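Local atomic coordinates of extracellular solute-binding protein family 1 (PDB entry 5IXP), a protein that probably binds a solute outside the cell, perhaps a carbohydrate, and hands it to an ABC transporter for uptake. Residues Ala206-Gly211 with Arg369-Lys374; Gly308-Thr313 with Glu320-Gln325. All coordinates share one frame; numbering follows the deposited sequence. Where two conformers were deposited one is given.

Contact 1. Residues Ala206-Gly211 with Arg369-Lys374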
# COMPACT_ATOMS: atom_id res chain seq x y z
N ALA A 206 -6.86 -23.11 -1.92
CA ALA A 206 -6.12 -24.32 -2.29
C ALA A 206 -4.69 -24.27 -1.77
O ALA A 206 -4.16 -25.29 -1.32
CB ALA A 206 -6.15 -24.50 -3.81
N ALA A 207 -4.07 -23.09 -1.79
CA ALA A 207 -2.74 -22.94 -1.22
C ALA A 207 -2.73 -23.26 0.28
O ALA A 207 -1.81 -23.92 0.77
CB ALA A 207 -2.21 -21.53 -1.47
N THR A 208 -3.75 -22.78 1.01
CA THR A 208 -3.81 -23.10 2.44
C THR A 208 -3.99 -24.60 2.65
O THR A 208 -3.41 -25.18 3.57
CB THR A 208 -4.93 -22.33 3.15
OG1 THR A 208 -6.22 -22.78 2.72
CG2 THR A 208 -4.80 -20.82 2.92
N GLU A 209 -4.80 -25.24 1.81
CA GLU A 209 -4.97 -26.68 1.92
C GLU A 209 -3.67 -27.42 1.61
O GLU A 209 -3.46 -28.54 2.08
CB GLU A 209 -6.09 -27.16 1.01
CG GLU A 209 -7.45 -26.66 1.43
CD GLU A 209 -8.51 -26.94 0.40
OE1 GLU A 209 -8.15 -27.30 -0.75
OE2 GLU A 209 -9.71 -26.80 0.73
N ASP A 210 -2.79 -26.81 0.82
CA ASP A 210 -1.50 -27.40 0.51
C ASP A 210 -0.43 -27.04 1.54
O ASP A 210 0.74 -27.36 1.33
CB ASP A 210 -1.05 -26.99 -0.89
CG ASP A 210 -1.98 -27.52 -1.98
OD1 ASP A 210 -2.61 -28.58 -1.75
OD2 ASP A 210 -2.07 -26.89 -3.06
N GLY A 211 -0.81 -26.40 2.64
CA GLY A 211 0.13 -26.09 3.70
C GLY A 211 1.02 -24.89 3.43
O GLY A 211 2.05 -24.73 4.09
N ARG A 369 -10.74 -17.04 8.74
CA ARG A 369 -11.38 -18.19 9.39
C ARG A 369 -11.04 -19.49 8.67
O ARG A 369 -10.80 -20.51 9.31
CB ARG A 369 -12.89 -17.98 9.47
CG ARG A 369 -13.32 -16.89 10.47
CD ARG A 369 -14.83 -16.92 10.73
NE ARG A 369 -15.62 -16.74 9.51
CZ ARG A 369 -16.03 -15.57 9.04
NH1 ARG A 369 -15.72 -14.44 9.66
NH2 ARG A 369 -16.76 -15.53 7.92
N VAL A 370 -10.99 -19.46 7.34
CA VAL A 370 -10.54 -20.64 6.59
C VAL A 370 -9.09 -20.95 6.90
O VAL A 370 -8.72 -22.10 7.17
CB VAL A 370 -10.75 -20.43 5.08
CG1 VAL A 370 -10.23 -21.65 4.33
CG2 VAL A 370 -12.21 -20.19 4.76
N ASP A 371 -8.23 -19.92 6.83
CA ASP A 371 -6.81 -20.10 7.06
C ASP A 371 -6.55 -20.73 8.42
O ASP A 371 -5.70 -21.62 8.55
CB ASP A 371 -6.11 -18.73 6.94
CG ASP A 371 -4.61 -18.82 6.68
OD1 ASP A 371 -4.10 -19.88 6.25
OD2 ASP A 371 -3.93 -17.79 6.88
N GLU A 372 -7.29 -20.31 9.44
CA GLU A 372 -7.12 -20.77 10.81
C GLU A 372 -7.90 -22.04 11.12
O GLU A 372 -7.84 -22.53 12.26
CB GLU A 372 -7.51 -19.65 11.79
CG GLU A 372 -6.69 -18.37 11.61
CD GLU A 372 -7.31 -17.12 12.26
OE1 GLU A 372 -8.40 -17.23 12.86
OE2 GLU A 372 -6.70 -16.03 12.16
N GLY A 373 -8.62 -22.59 10.15
CA GLY A 373 -9.35 -23.83 10.35
C GLY A 373 -10.63 -23.70 11.14
O GLY A 373 -11.13 -24.71 11.65
N LYS A 374 -11.20 -22.50 11.24
CA LYS A 374 -12.42 -22.29 12.01
C LYS A 374 -13.69 -22.44 11.19
O LYS A 374 -14.77 -22.53 11.78
CB LYS A 374 -12.39 -20.90 12.66
CG LYS A 374 -11.20 -20.67 13.58
CD LYS A 374 -11.25 -19.28 14.20
CE LYS A 374 -10.33 -19.15 15.42
NZ LYS A 374 -8.91 -19.02 15.06
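The methyl CG2 of T208 rests against the carboxylate of D371, 3.5 Å from OD1, with the two side chains set at a slant. This van der Waals touch, between the residues whose CA atoms are nearest (6.3 Å), carries the contact; V370 adds a marginal approach of its CG1, 4.5 Å from T208 OG1. With chi1 at 68°, the T208 hydroxyl lies between its backbone N and carbonyl carbon, where it bonds back to V205 O and leaves the methyl to meet the acid. No hydrogen bond joins the two segments directly. Instead S213 OG, in the loop after helix 195-209, holds OD1 of D371, and the backbone N of A167, which opens helix 167-175, holds OD2, so this buried carboxylate has both oxygens bonded. Both helices stop here in Schellman motifs with positive phi at G211 and G373: G211 N bonds to T208 O (3.0 Å) and L212 N to A207 O, G373 N to V370 O (3.0 Å) and K374 N to R369 O (2.8 Å). The C-terminal ends of helices 195-209 and 356-371 thus lie side by side, with helix 144-157 touching A207 and D210 and helix 377-392 packing on R369 and V370.

Contact 2. Residues Gly308-Thr313 with Glu320-Gln325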
# COMPACT_ATOMS: atom_id res chain seq x y z
N GLY A 308 12.96 7.71 4.35
CA GLY A 308 12.96 6.51 3.53
C GLY A 308 11.72 6.28 2.70
O GLY A 308 11.65 5.26 1.99
N SER A 309 10.74 7.17 2.75
CA SER A 309 9.51 7.00 1.99
C SER A 309 9.79 7.00 0.49
O SER A 309 10.52 7.85 -0.02
CB SER A 309 8.54 8.12 2.33
OG SER A 309 8.34 8.18 3.73
N PHE A 310 9.16 6.06 -0.22
CA PHE A 310 9.52 5.91 -1.64
C PHE A 310 8.72 6.89 -2.50
O PHE A 310 7.49 6.94 -2.39
CB PHE A 310 9.29 4.48 -2.12
CG PHE A 310 9.99 4.19 -3.41
CD1 PHE A 310 11.34 3.89 -3.42
CD2 PHE A 310 9.30 4.28 -4.61
CE1 PHE A 310 12.01 3.65 -4.62
CE2 PHE A 310 9.96 4.04 -5.82
CZ PHE A 310 11.32 3.73 -5.82
N PRO A 311 9.38 7.67 -3.36
CA PRO A 311 8.66 8.72 -4.11
C PRO A 311 7.65 8.15 -5.09
O PRO A 311 7.82 7.05 -5.62
CB PRO A 311 9.78 9.45 -4.86
CG PRO A 311 11.01 9.20 -4.05
CD PRO A 311 10.84 7.78 -3.53
N SER A 312 6.59 8.92 -5.33
CA SER A 312 5.64 8.60 -6.38
C SER A 312 5.81 9.48 -7.61
O SER A 312 5.01 9.37 -8.55
CB SER A 312 4.20 8.70 -5.85
OG SER A 312 3.85 10.02 -5.48
N THR A 313 6.82 10.34 -7.62
CA THR A 313 7.05 11.28 -8.71
C THR A 313 8.14 10.73 -9.63
O THR A 313 9.25 10.43 -9.17
CB THR A 313 7.47 12.65 -8.16
OG1 THR A 313 8.53 12.47 -7.21
CG2 THR A 313 6.29 13.34 -7.46
N GLU A 320 20.26 9.85 -8.64
CA GLU A 320 21.14 8.85 -8.04
C GLU A 320 20.87 8.68 -6.56
O GLU A 320 21.18 7.62 -6.01
CB GLU A 320 22.61 9.23 -8.28
N GLN A 321 20.32 9.69 -5.88
CA GLN A 321 19.94 9.50 -4.48
C GLN A 321 19.02 8.30 -4.33
O GLN A 321 19.15 7.51 -3.39
CB GLN A 321 19.28 10.76 -3.93
CG GLN A 321 20.23 11.94 -3.74
CD GLN A 321 21.32 11.66 -2.73
OE1 GLN A 321 21.11 10.94 -1.75
NE2 GLN A 321 22.50 12.21 -2.97
N VAL A 322 18.12 8.11 -5.29
CA VAL A 322 17.21 6.97 -5.22
C VAL A 322 17.86 5.72 -5.80
O VAL A 322 17.93 4.68 -5.13
CB VAL A 322 15.88 7.29 -5.95
CG1 VAL A 322 15.03 6.03 -6.05
CG2 VAL A 322 15.14 8.39 -5.23
N THR A 323 18.37 5.80 -7.03
CA THR A 323 18.75 4.58 -7.73
C THR A 323 20.01 3.93 -7.17
O THR A 323 20.25 2.75 -7.45
CB THR A 323 18.94 4.86 -9.22
OG1 THR A 323 19.95 5.86 -9.39
CG2 THR A 323 17.64 5.32 -9.86
N ALA A 324 20.81 4.66 -6.41
CA ALA A 324 22.01 4.07 -5.83
C ALA A 324 21.74 3.36 -4.50
O ALA A 324 22.67 2.78 -3.93
CB ALA A 324 23.09 5.14 -5.63
N GLN A 325 20.51 3.41 -4.00
CA GLN A 325 20.23 2.90 -2.67
C GLN A 325 20.41 1.39 -2.62
O GLN A 325 19.92 0.67 -3.49
CB GLN A 325 18.80 3.27 -2.25
CG GLN A 325 18.51 2.97 -0.79
CD GLN A 325 17.02 2.94 -0.48
OE1 GLN A 325 16.20 2.68 -1.37
NE2 GLN A 325 16.67 3.21 0.77
O HOH W 1 13.74 3.39 1.79
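G308 O and Q325 NE2 are joined by a single water, which donates to the carbonyl (2.8 Å from G308 O) and accepts from the amide (3.1 Å from Q325 NE2). G308 ends helix 297-307 with a positive phi of 91°, and the chain then extends into the short strand 310-311. F310 CG is anti to the backbone N (chi1 -164°), which carries the ring toward helix 320-323, where CE1 lies 4.1 Å from V322 CG1. The two side chains cross at about a right angle, and the valine methyl approaches the ring obliquely. One face of the same ring is lined near its rim by P311 CD, 3.7 Å above the plane. The other valine branch, V322 CG2, lies 4.4 Å from P311 CG, so the forked valine meets consecutive residues with separate methyls. Strand 310-311 pairs antiparallel with strand 108-121, F310 bonding to I113 through the backbone, and S312 OG adds a bond to T111 O. Y317, F339 and V340 also touch the F310 ring. All three touching residues are buried and apolar, so hydrophobic burial, without a direct hydrogen bond, holds the small helix over this short strand of the solute-binding protein's mixed sheet; the water link is confined to the G308 end.

Contact 2 is the buried one, apolar at its heart, its segments only six intervening residues apart; contact 1 is only partly buried and joins helix ends 158 residues apart. Along the chain contact 2 is nested inside the loop that contact 1 closes, yet they lie on opposite sides of the molecule's centre, their own centres about 38 Å apart, and they share no helix or strand. At 206-211 with 369-374 a methyl meets an acid held by a loop serine and by the first backbone N of helix 167-175, whereas at 308-313 with 320-325 an aromatic ring and a proline from a short strand of the mixed sheet meet a valine of a small helix, and water bridges the margin.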